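Local coordinates for glycoside hydrolase family protein (Novosphingobium sp. PP1Y, PDB 6Q2F) that probably removes alpha-L-rhamnose from glycosides by hydrolysis, as an alpha-L-rhamnosidase with a (beta/alpha)8-barrel at its core, at residues Q97-R102 against V683-K688; G64-D69 against H101-M106; R72-W77 against F701-S706. One frame throughout, in Å; residues are numbered along the deposited sequence.

Interaction 1. Residues Q97-R102 against V683-K688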
loop_
_atom_site.group_PDB
_atom_site.type_symbol
_atom_site.label_atom_id
_atom_site.label_comp_id
_atom_site.label_asym_id
_atom_site.label_seq_id
_atom_site.Cartn_x
_atom_site.Cartn_y
_atom_site.Cartn_z
ATOM N N GLN A 97 6.427 -31.076 -2.610
ATOM C CA GLN A 97 5.695 -31.811 -1.591
ATOM C C GLN A 97 6.699 -32.398 -0.609
ATOM O O GLN A 97 7.521 -33.236 -0.976
ATOM C CB GLN A 97 4.845 -32.908 -2.222
ATOM C CG GLN A 97 3.906 -33.569 -1.233
ATOM C CD GLN A 97 3.174 -34.747 -1.834
ATOM O OE1 GLN A 97 2.816 -34.735 -3.011
ATOM N NE2 GLN A 97 2.955 -35.784 -1.023
ATOM N N ILE A 98 6.646 -31.936 0.634
ATOM C CA ILE A 98 7.480 -32.465 1.702
ATOM C C ILE A 98 6.648 -33.113 2.781
ATOM O O ILE A 98 7.192 -33.564 3.793
ATOM C CB ILE A 98 8.384 -31.372 2.291
ATOM C CG1 ILE A 98 7.528 -30.310 2.978
ATOM C CG2 ILE A 98 9.164 -30.713 1.175
ATOM C CD1 ILE A 98 8.323 -29.432 3.946
ATOM N N VAL A 99 5.343 -33.171 2.599
ATOM C CA VAL A 99 4.482 -33.942 3.457
ATOM C C VAL A 99 4.108 -35.234 2.746
ATOM O O VAL A 99 4.191 -35.363 1.519
ATOM C CB VAL A 99 3.218 -33.158 3.845
ATOM C CG1 VAL A 99 3.606 -31.901 4.589
ATOM C CG2 VAL A 99 2.398 -32.843 2.593
ATOM N N ASP A 100 3.666 -36.200 3.543
ATOM C CA ASP A 100 3.216 -37.477 3.015
ATOM C C ASP A 100 2.072 -37.304 2.015
ATOM O O ASP A 100 2.029 -37.990 0.986
ATOM C CB ASP A 100 2.809 -38.363 4.189
ATOM C CG ASP A 100 2.365 -39.717 3.753
ATOM O OD1 ASP A 100 1.166 -39.854 3.444
ATOM O OD2 ASP A 100 3.213 -40.635 3.724
ATOM N N HIS A 101 1.151 -36.379 2.284
ATOM C CA HIS A 101 0.075 -36.092 1.340
ATOM C C HIS A 101 -0.407 -34.653 1.498
ATOM O O HIS A 101 -0.669 -34.189 2.616
ATOM C CB HIS A 101 -1.095 -37.060 1.522
ATOM C CG HIS A 101 -1.604 -37.128 2.927
ATOM N ND1 HIS A 101 -0.988 -37.877 3.908
ATOM C CD2 HIS A 101 -2.678 -36.547 3.516
ATOM C CE1 HIS A 101 -1.655 -37.750 5.042
ATOM N NE2 HIS A 101 -2.684 -36.946 4.832
ATOM N N ARG A 102 -0.551 -33.965 0.368
ATOM C CA ARG A 102 -1.010 -32.586 0.383
ATOM C C ARG A 102 -2.450 -32.512 0.866
ATOM O O ARG A 102 -3.281 -33.365 0.538
ATOM C CB ARG A 102 -0.893 -31.968 -1.013
ATOM C CG ARG A 102 0.540 -31.863 -1.561
ATOM C CD ARG A 102 0.523 -31.033 -2.845
ATOM N NE ARG A 102 1.706 -31.202 -3.698
ATOM C CZ ARG A 102 2.759 -30.390 -3.703
ATOM N NH1 ARG A 102 2.821 -29.339 -2.885
ATOM N NH2 ARG A 102 3.757 -30.628 -4.536
ATOM N N VAL A 683 5.214 -24.601 9.004
ATOM C CA VAL A 683 6.217 -25.663 8.964
ATOM C C VAL A 683 5.524 -27.000 9.202
ATOM O O VAL A 683 5.156 -27.315 10.342
ATOM C CB VAL A 683 7.322 -25.420 10.000
ATOM C CG1 VAL A 683 8.311 -26.595 10.025
ATOM C CG2 VAL A 683 8.017 -24.108 9.713
ATOM N N PRO A 684 5.282 -27.794 8.161
ATOM C CA PRO A 684 4.510 -29.036 8.353
ATOM C C PRO A 684 5.322 -30.203 8.884
ATOM O O PRO A 684 4.730 -31.100 9.497
ATOM C CB PRO A 684 3.994 -29.342 6.946
ATOM C CG PRO A 684 5.131 -28.873 6.092
ATOM C CD PRO A 684 5.515 -27.527 6.736
ATOM N N VAL A 685 6.635 -30.231 8.663
ATOM C CA VAL A 685 7.499 -31.323 9.102
ATOM C C VAL A 685 8.792 -30.711 9.627
ATOM O O VAL A 685 9.224 -29.649 9.170
ATOM C CB VAL A 685 7.785 -32.344 7.965
ATOM C CG1 VAL A 685 6.490 -32.969 7.454
ATOM C CG2 VAL A 685 8.495 -31.676 6.812
ATOM N N ASP A 686 9.413 -31.380 10.595
ATOM C CA ASP A 686 10.573 -30.789 11.255
ATOM C C ASP A 686 11.893 -31.033 10.523
ATOM O O ASP A 686 12.812 -30.221 10.677
ATOM C CB ASP A 686 10.691 -31.304 12.699
ATOM C CG ASP A 686 9.457 -30.979 13.548
ATOM O OD1 ASP A 686 8.663 -30.110 13.144
ATOM O OD2 ASP A 686 9.286 -31.587 14.624
ATOM N N ASP A 687 11.991 -32.086 9.700
ATOM C CA ASP A 687 13.293 -32.565 9.221
ATOM C C ASP A 687 13.931 -31.615 8.214
ATOM O O ASP A 687 15.157 -31.475 8.186
ATOM C CB ASP A 687 13.162 -33.959 8.598
ATOM C CG ASP A 687 11.986 -34.066 7.603
ATOM O OD1 ASP A 687 11.487 -33.033 7.119
ATOM O OD2 ASP A 687 11.565 -35.201 7.297
ATOM N N LYS A 688 13.133 -30.959 7.377
ATOM C CA LYS A 688 13.681 -30.120 6.315
ATOM C C LYS A 688 13.963 -28.726 6.870
ATOM O O LYS A 688 13.036 -27.971 7.187
ATOM C CB LYS A 688 12.731 -30.091 5.123
ATOM C CG LYS A 688 12.918 -31.358 4.244
ATOM C CD LYS A 688 11.956 -31.425 3.093
ATOM C CE LYS A 688 12.257 -32.660 2.215
ATOM N NZ LYS A 688 12.017 -33.937 2.943
HETATM O O HOH W 1 10.051 -34.080 4.560
#
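I98 and V99, in the loop that follows strand 85-91, meet P684, V685 and K688, in the loop that follows strand 674-677, at the rim formed by the C-terminal ends of the parallel strands of a (beta/alpha)8 barrel. I98 does most of the work and spreads its two branches. Its CG1 lies between the backbone N and the carbonyl carbon (chi1 65°) and, with the chain extended beyond it, CD1 reaches V685 CG2 at 3.6 Å and P684 CG at 3.9 Å. The other branch serves K688: the two side chains run past each other in opposite directions, and I98 CG2 presses on K688 CD at a rather tight 3.5 Å. V99 crosses P684 at about a right angle, its CG1 lying 3.5 Å from P684 CB.

At the polar margin a water donates to I98 O at 3.0 Å or to D687 OD1 at 3.1 Å; K688 NZ faces the same water at a doubtfully short distance. Within the first loop, Q97 NE2 gives a hydrogen bond of 2.9 Å to V99 O, with the acceptor in its amide plane, and I98 N donates to N65 OD1. The direct contact is thus wholly apolar, with lysine methylenes on hydrocarbon and the amine end toward a water that D687 also approaches, so the loops' fit probably rests more on shape than on directional bonds.

Interaction 2. Residues G64-D69 against H101-M106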
loop_
_atom_site.group_PDB
_atom_site.type_symbol
_atom_site.label_atom_id
_atom_site.label_comp_id
_atom_site.label_asym_id
_atom_site.label_seq_id
_atom_site.Cartn_x
_atom_site.Cartn_y
_atom_site.Cartn_z
ATOM N N GLY A 64 -0.754 -26.978 0.090
ATOM C CA GLY A 64 -1.159 -28.213 0.733
ATOM C C GLY A 64 -0.139 -28.819 1.689
ATOM O O GLY A 64 -0.427 -29.865 2.292
ATOM N N ASN A 65 1.042 -28.215 1.852
ATOM C CA ASN A 65 2.048 -28.719 2.792
ATOM C C ASN A 65 1.638 -28.345 4.216
ATOM O O ASN A 65 2.071 -27.335 4.778
ATOM C CB ASN A 65 3.417 -28.153 2.445
ATOM C CG ASN A 65 4.051 -28.866 1.265
ATOM O OD1 ASN A 65 4.314 -30.053 1.333
ATOM N ND2 ASN A 65 4.303 -28.138 0.185
ATOM N N ILE A 66 0.801 -29.192 4.818
ATOM C CA ILE A 66 0.093 -28.863 6.055
ATOM C C ILE A 66 -0.023 -30.117 6.902
ATOM O O ILE A 66 -0.436 -31.163 6.403
ATOM C CB ILE A 66 -1.332 -28.340 5.775
ATOM C CG1 ILE A 66 -1.328 -27.169 4.787
ATOM C CG2 ILE A 66 -2.037 -27.981 7.069
ATOM C CD1 ILE A 66 -2.617 -27.127 3.923
ATOM N N THR A 67 0.309 -30.014 8.190
ATOM C CA THR A 67 -0.034 -31.070 9.135
ATOM C C THR A 67 -0.491 -30.432 10.440
ATOM O O THR A 67 -0.058 -29.331 10.797
ATOM C CB THR A 67 1.122 -32.038 9.449
ATOM O OG1 THR A 67 2.162 -31.346 10.140
ATOM C CG2 THR A 67 1.694 -32.702 8.188
ATOM N N LYS A 68 -1.357 -31.151 11.165
ATOM C CA LYS A 68 -1.739 -30.702 12.499
ATOM C C LYS A 68 -0.543 -30.684 13.440
ATOM O O LYS A 68 -0.418 -29.787 14.280
ATOM C CB LYS A 68 -2.848 -31.590 13.044
ATOM C CG LYS A 68 -4.235 -31.183 12.509
ATOM C CD LYS A 68 -5.136 -32.389 12.372
ATOM C CE LYS A 68 -6.100 -32.448 13.525
ATOM N NZ LYS A 68 -6.837 -33.722 13.528
ATOM N N ASP A 69 0.339 -31.675 13.319
ATOM C CA ASP A 69 1.523 -31.705 14.159
ATOM C C ASP A 69 2.333 -30.432 14.001
ATOM O O ASP A 69 2.777 -29.845 14.991
ATOM C CB ASP A 69 2.373 -32.921 13.824
ATOM C CG ASP A 69 3.674 -32.935 14.602
ATOM O OD1 ASP A 69 3.622 -33.157 15.818
ATOM O OD2 ASP A 69 4.733 -32.719 13.993
ATOM N N HIS A 101 1.151 -36.379 2.284
ATOM C CA HIS A 101 0.075 -36.092 1.340
ATOM C C HIS A 101 -0.407 -34.653 1.498
ATOM O O HIS A 101 -0.669 -34.189 2.616
ATOM C CB HIS A 101 -1.095 -37.060 1.522
ATOM C CG HIS A 101 -1.604 -37.128 2.927
ATOM N ND1 HIS A 101 -0.988 -37.877 3.908
ATOM C CD2 HIS A 101 -2.678 -36.547 3.516
ATOM C CE1 HIS A 101 -1.655 -37.750 5.042
ATOM N NE2 HIS A 101 -2.684 -36.946 4.832
ATOM N N ARG A 102 -0.551 -33.965 0.368
ATOM C CA ARG A 102 -1.010 -32.586 0.383
ATOM C C ARG A 102 -2.450 -32.512 0.866
ATOM O O ARG A 102 -3.281 -33.365 0.538
ATOM C CB ARG A 102 -0.893 -31.968 -1.013
ATOM C CG ARG A 102 0.540 -31.863 -1.561
ATOM C CD ARG A 102 0.523 -31.033 -2.845
ATOM N NE ARG A 102 1.706 -31.202 -3.698
ATOM C CZ ARG A 102 2.759 -30.390 -3.703
ATOM N NH1 ARG A 102 2.821 -29.339 -2.885
ATOM N NH2 ARG A 102 3.757 -30.628 -4.536
ATOM N N LEU A 103 -2.741 -31.488 1.665
ATOM C CA LEU A 103 -4.096 -31.227 2.124
ATOM C C LEU A 103 -4.731 -30.230 1.166
ATOM O O LEU A 103 -4.235 -29.111 1.020
ATOM C CB LEU A 103 -4.080 -30.690 3.557
ATOM C CG LEU A 103 -3.567 -31.660 4.629
ATOM C CD1 LEU A 103 -3.446 -31.012 5.991
ATOM C CD2 LEU A 103 -4.395 -32.918 4.698
ATOM N N VAL A 104 -5.812 -30.642 0.502
ATOM C CA VAL A 104 -6.452 -29.815 -0.517
ATOM C C VAL A 104 -7.501 -28.924 0.141
ATOM O O VAL A 104 -8.364 -29.402 0.894
ATOM C CB VAL A 104 -7.065 -30.691 -1.621
ATOM C CG1 VAL A 104 -7.850 -29.838 -2.625
ATOM C CG2 VAL A 104 -5.938 -31.457 -2.326
ATOM N N TYR A 105 -7.450 -27.636 -0.185
ATOM C CA TYR A 105 -8.325 -26.609 0.376
ATOM C C TYR A 105 -9.783 -27.054 0.469
ATOM O O TYR A 105 -10.385 -27.440 -0.533
ATOM C CB TYR A 105 -8.212 -25.357 -0.492
ATOM C CG TYR A 105 -9.047 -24.193 -0.011
ATOM C CD1 TYR A 105 -8.640 -23.430 1.067
ATOM C CD2 TYR A 105 -10.217 -23.830 -0.660
ATOM C CE1 TYR A 105 -9.391 -22.333 1.509
ATOM C CE2 TYR A 105 -10.965 -22.715 -0.238
ATOM C CZ TYR A 105 -10.539 -22.001 0.850
ATOM O OH TYR A 105 -11.273 -20.939 1.285
HETATM N N MSE A 106 -10.332 -26.984 1.683
HETATM C CA MSE A 106 -11.723 -27.288 2.018
HETATM C C MSE A 106 -12.146 -28.758 1.912
HETATM O O MSE A 106 -13.327 -29.031 2.034
HETATM C CB MSE A 106 -12.707 -26.446 1.172
HETATM C CG MSE A 106 -12.800 -24.965 1.639
HETATM SE SE MSE A 106 -13.511 -24.722 3.451
HETATM C CE MSE A 106 -12.749 -22.946 3.868
HETATM O O HOH W 2 -0.685 -33.499 5.425
#
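L103 leans across I66, the two side chains meeting at a slant, and one methyl, CD1, makes the closest approaches between them. With CG anti to its own carbonyl carbon (chi1 -65°) and the chain extended beyond, L103 sets CD1 3.4 Å from I66 CB, closer than carbons usually pack, and against I66 CG2 as well. The same methyl lies only 3.0 Å from I66 O, so this corner is tight. I66 returns the contact with its other branch, CD1 resting 3.9 Å from L103 CB. Cut back to an alanine, L103 would lose both methyls, which is likely to uncover the CB and CG2 side of I66 and open a gap between the two loops.

Next to this pair the backbones are joined directly. L103 N donates to G64 O at 2.9 Å, nearly straight (170°) and in the carbonyl plane on a lone pair. G64 comes so near the other loop that a CB on it would collide with R102 CB, and its positive phi also suits glycine. A water donates to H101 O at 2.9 Å and lies close to I66 O.

N65 and R102 lie side by side and point the same way, their amide and guanidinium planes 58° apart, without bonding each other: N65 ND2 donates to P96 O and M62 O, whereas R102 NH1 turns to T95 O and N63 O.

The contact joins the loops after the adjacent parallel strands 56-62 and 85-91, at the C-terminal rim of the (beta/alpha)8 barrel. T67 is the N-cap of helix 68-81; its OG1 accepts from G70 N and also bonds to P684 O. I66 packs on W110 of helix 108-124 and D90 of strand 85-91, and L103 on E109 and A113 of that helix.

Interaction 3. Residues R72-W77 against F701-S706; sequences RKDLEW and FNRQES
R703 NE donates to D74 OD1 at 2.8 Å, a hydrogen bond within a salt bridge. The oxygen lies near the guanidinium plane and is met almost along its C-O bond, while the carboxylate and guanidinium planes stand 55° apart. Neither group depends on this bond alone. D74 OD2 accepts from H682 ND1, W59 NE1 and V683 N, which would fix the rotation of the carboxylate and probably favour its charged form; R703 gives NH1 to D686 OD1 and NH2 to V683 O. A water accepts a hydrogen bond from R703 N at 2.8 Å and offers a weak bond to D74 OD1.

K73 lies over the flat group, its CB 3.4 Å above the centre of one guanidinium face, and its ammonium goes on to D686 and D69. D74 and K73 thus approach R703 at the edge and over the face respectively. All this happens where helix 68-81, which links the barrel strands 56-62 and 85-91 in a beta-alpha-beta crossover, meets a type I turn from N702 to E705. N702 OD1 accepts from Q704 N to form an Asx turn at its start.

One helical turn beyond K73, W77 lies with a face against this turn. R703 CA stands almost on the normal of its five-membered ring, 3.9 Å from the centroid, in a CH-pi contact, and R703 CB is 3.7 Å from W77 CG. With CG anti to the backbone N (chi1 171°), the indole reaches along the loop to F701. There the pair is edge-to-face, planes 73° apart and centroids 5.1 Å apart, with W77 CH2 over the centre of the F701 ring.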
loop_
_atom_site.group_PDB
_atom_site.type_symbol
_atom_site.label_atom_id
_atom_site.label_comp_id
_atom_site.label_asym_id
_atom_site.label_seq_id
_atom_site.Cartn_x
_atom_site.Cartn_y
_atom_site.Cartn_z
ATOM N N ARG A 72 0.548 -27.138 15.556
ATOM C CA ARG A 72 0.753 -26.986 16.987
ATOM C C ARG A 72 2.145 -26.456 17.293
ATOM O O ARG A 72 2.291 -25.534 18.104
ATOM C CB ARG A 72 0.516 -28.319 17.688
ATOM C CG ARG A 72 1.101 -28.397 19.104
ATOM C CD ARG A 72 0.409 -29.543 19.868
ATOM N NE ARG A 72 -0.961 -29.167 20.225
ATOM C CZ ARG A 72 -1.914 -30.016 20.586
ATOM N NH1 ARG A 72 -1.681 -31.324 20.616
ATOM N NH2 ARG A 72 -3.107 -29.551 20.908
ATOM N N LYS A 73 3.184 -27.036 16.665
ATOM C CA LYS A 73 4.544 -26.577 16.921
ATOM C C LYS A 73 4.752 -25.146 16.429
ATOM O O LYS A 73 5.472 -24.368 17.064
ATOM C CB LYS A 73 5.553 -27.524 16.281
ATOM C CG LYS A 73 5.561 -28.919 16.903
ATOM C CD LYS A 73 6.192 -29.941 15.955
ATOM C CE LYS A 73 6.391 -31.284 16.641
ATOM N NZ LYS A 73 7.005 -32.281 15.692
ATOM N N ASP A 74 4.145 -24.785 15.291
ATOM C CA ASP A 74 4.147 -23.381 14.870
ATOM C C ASP A 74 3.561 -22.484 15.947
ATOM O O ASP A 74 4.165 -21.471 16.329
ATOM C CB ASP A 74 3.342 -23.196 13.588
ATOM C CG ASP A 74 4.064 -23.687 12.354
ATOM O OD1 ASP A 74 5.224 -24.136 12.462
ATOM O OD2 ASP A 74 3.457 -23.597 11.265
ATOM N N LEU A 75 2.357 -22.815 16.425
ATOM C CA LEU A 75 1.681 -21.885 17.322
ATOM C C LEU A 75 2.310 -21.906 18.710
ATOM O O LEU A 75 2.315 -20.880 19.398
ATOM C CB LEU A 75 0.187 -22.194 17.375
ATOM C CG LEU A 75 -0.666 -21.487 16.309
ATOM C CD1 LEU A 75 -0.225 -21.846 14.894
ATOM C CD2 LEU A 75 -2.147 -21.788 16.509
ATOM N N GLU A 76 2.878 -23.040 19.119
ATOM C CA GLU A 76 3.621 -23.058 20.372
ATOM C C GLU A 76 4.905 -22.241 20.260
ATOM O O GLU A 76 5.314 -21.596 21.232
ATOM C CB GLU A 76 3.938 -24.498 20.799
ATOM C CG GLU A 76 2.711 -25.300 21.271
ATOM C CD GLU A 76 3.027 -26.769 21.451
ATOM O OE1 GLU A 76 2.308 -27.432 22.227
ATOM O OE2 GLU A 76 3.989 -27.249 20.829
ATOM N N TRP A 77 5.564 -22.263 19.092
ATOM C CA TRP A 77 6.727 -21.400 18.890
ATOM C C TRP A 77 6.347 -19.925 19.022
ATOM O O TRP A 77 7.043 -19.147 19.679
ATOM C CB TRP A 77 7.373 -21.662 17.530
ATOM C CG TRP A 77 8.424 -20.627 17.217
ATOM C CD1 TRP A 77 9.652 -20.508 17.798
ATOM C CD2 TRP A 77 8.319 -19.537 16.286
ATOM N NE1 TRP A 77 10.325 -19.418 17.280
ATOM C CE2 TRP A 77 9.528 -18.810 16.349
ATOM C CE3 TRP A 77 7.330 -19.110 15.413
ATOM C CZ2 TRP A 77 9.767 -17.682 15.558
ATOM C CZ3 TRP A 77 7.567 -17.986 14.627
ATOM C CH2 TRP A 77 8.772 -17.288 14.702
ATOM N N PHE A 701 10.325 -15.943 8.905
ATOM C CA PHE A 701 10.242 -15.839 10.365
ATOM C C PHE A 701 9.318 -16.924 10.919
ATOM O O PHE A 701 8.172 -16.675 11.284
ATOM C CB PHE A 701 9.760 -14.438 10.731
ATOM C CG PHE A 701 9.774 -14.147 12.193
ATOM C CD1 PHE A 701 10.937 -14.304 12.930
ATOM C CD2 PHE A 701 8.637 -13.675 12.823
ATOM C CE1 PHE A 701 10.958 -14.002 14.290
ATOM C CE2 PHE A 701 8.646 -13.384 14.173
ATOM C CZ PHE A 701 9.809 -13.543 14.906
ATOM N N ASN A 702 9.831 -18.159 10.977
ATOM C CA ASN A 702 9.084 -19.272 11.559
ATOM C C ASN A 702 10.028 -20.095 12.433
ATOM O O ASN A 702 11.187 -19.727 12.653
ATOM C CB ASN A 702 8.391 -20.135 10.490
ATOM C CG ASN A 702 9.377 -20.822 9.528
ATOM O OD1 ASN A 702 10.546 -21.063 9.849
ATOM N ND2 ASN A 702 8.889 -21.136 8.334
ATOM N N ARG A 703 9.521 -21.212 12.960
ATOM C CA ARG A 703 10.259 -21.972 13.963
ATOM C C ARG A 703 11.496 -22.656 13.407
ATOM O O ARG A 703 12.331 -23.131 14.195
ATOM C CB ARG A 703 9.353 -23.014 14.601
ATOM C CG ARG A 703 8.740 -24.045 13.637
ATOM C CD ARG A 703 7.865 -24.946 14.453
ATOM N NE ARG A 703 7.061 -25.848 13.638
ATOM C CZ ARG A 703 7.421 -27.097 13.394
ATOM N NH1 ARG A 703 8.568 -27.542 13.902
ATOM N NH2 ARG A 703 6.659 -27.877 12.638
ATOM N N GLN A 704 11.627 -22.735 12.086
ATOM C CA GLN A 704 12.826 -23.256 11.449
ATOM C C GLN A 704 13.907 -22.195 11.256
ATOM O O GLN A 704 15.038 -22.547 10.911
ATOM C CB GLN A 704 12.467 -23.871 10.082
ATOM C CG GLN A 704 11.467 -25.033 10.127
ATOM C CD GLN A 704 12.031 -26.297 10.755
ATOM O OE1 GLN A 704 12.582 -26.280 11.848
ATOM N NE2 GLN A 704 11.879 -27.407 10.058
ATOM N N GLU A 705 13.591 -20.901 11.433
ATOM C CA GLU A 705 14.639 -19.884 11.358
ATOM C C GLU A 705 15.780 -20.248 12.306
ATOM O O GLU A 705 15.556 -20.810 13.380
ATOM C CB GLU A 705 14.056 -18.498 11.690
ATOM C CG GLU A 705 15.029 -17.296 11.599
ATOM C CD GLU A 705 15.708 -17.140 10.239
ATOM O OE1 GLU A 705 16.658 -17.900 9.950
ATOM O OE2 GLU A 705 15.319 -16.245 9.462
ATOM N N SER A 706 17.015 -19.952 11.892
ATOM C CA SER A 706 18.173 -20.383 12.679
ATOM C C SER A 706 18.161 -19.760 14.074
ATOM O O SER A 706 18.450 -20.434 15.070
ATOM C CB SER A 706 19.474 -20.043 11.946
ATOM O OG SER A 706 19.441 -18.733 11.421
HETATM O O HOH W 3 6.773 -21.876 12.832
#

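In the fold
All three contacts belong to the alpha-L-rhamnosidase region and lie on one side of the chain's centre. Their centres are 9 Å apart for interactions 1 and 2, 14 Å for 1 and 3, and about 17 Å for 2 and 3. Segment 64-69 runs into helix 68-81, which carries 72-77 of interaction 3. Along the chain, the segments of interactions 2 and 3 alternate, interaction 1 begins where interaction 2 ends, at H101 and R102, and it is nested inside the span closed by interaction 3. Loop 683-688 connects them: P684 meets the N-cap of interaction 2, and D686 reaches the polar cluster of interaction 3. The first barrel segments are thereby joined to those following strand 674-677, consistent with closure of the (beta/alpha)8 barrel.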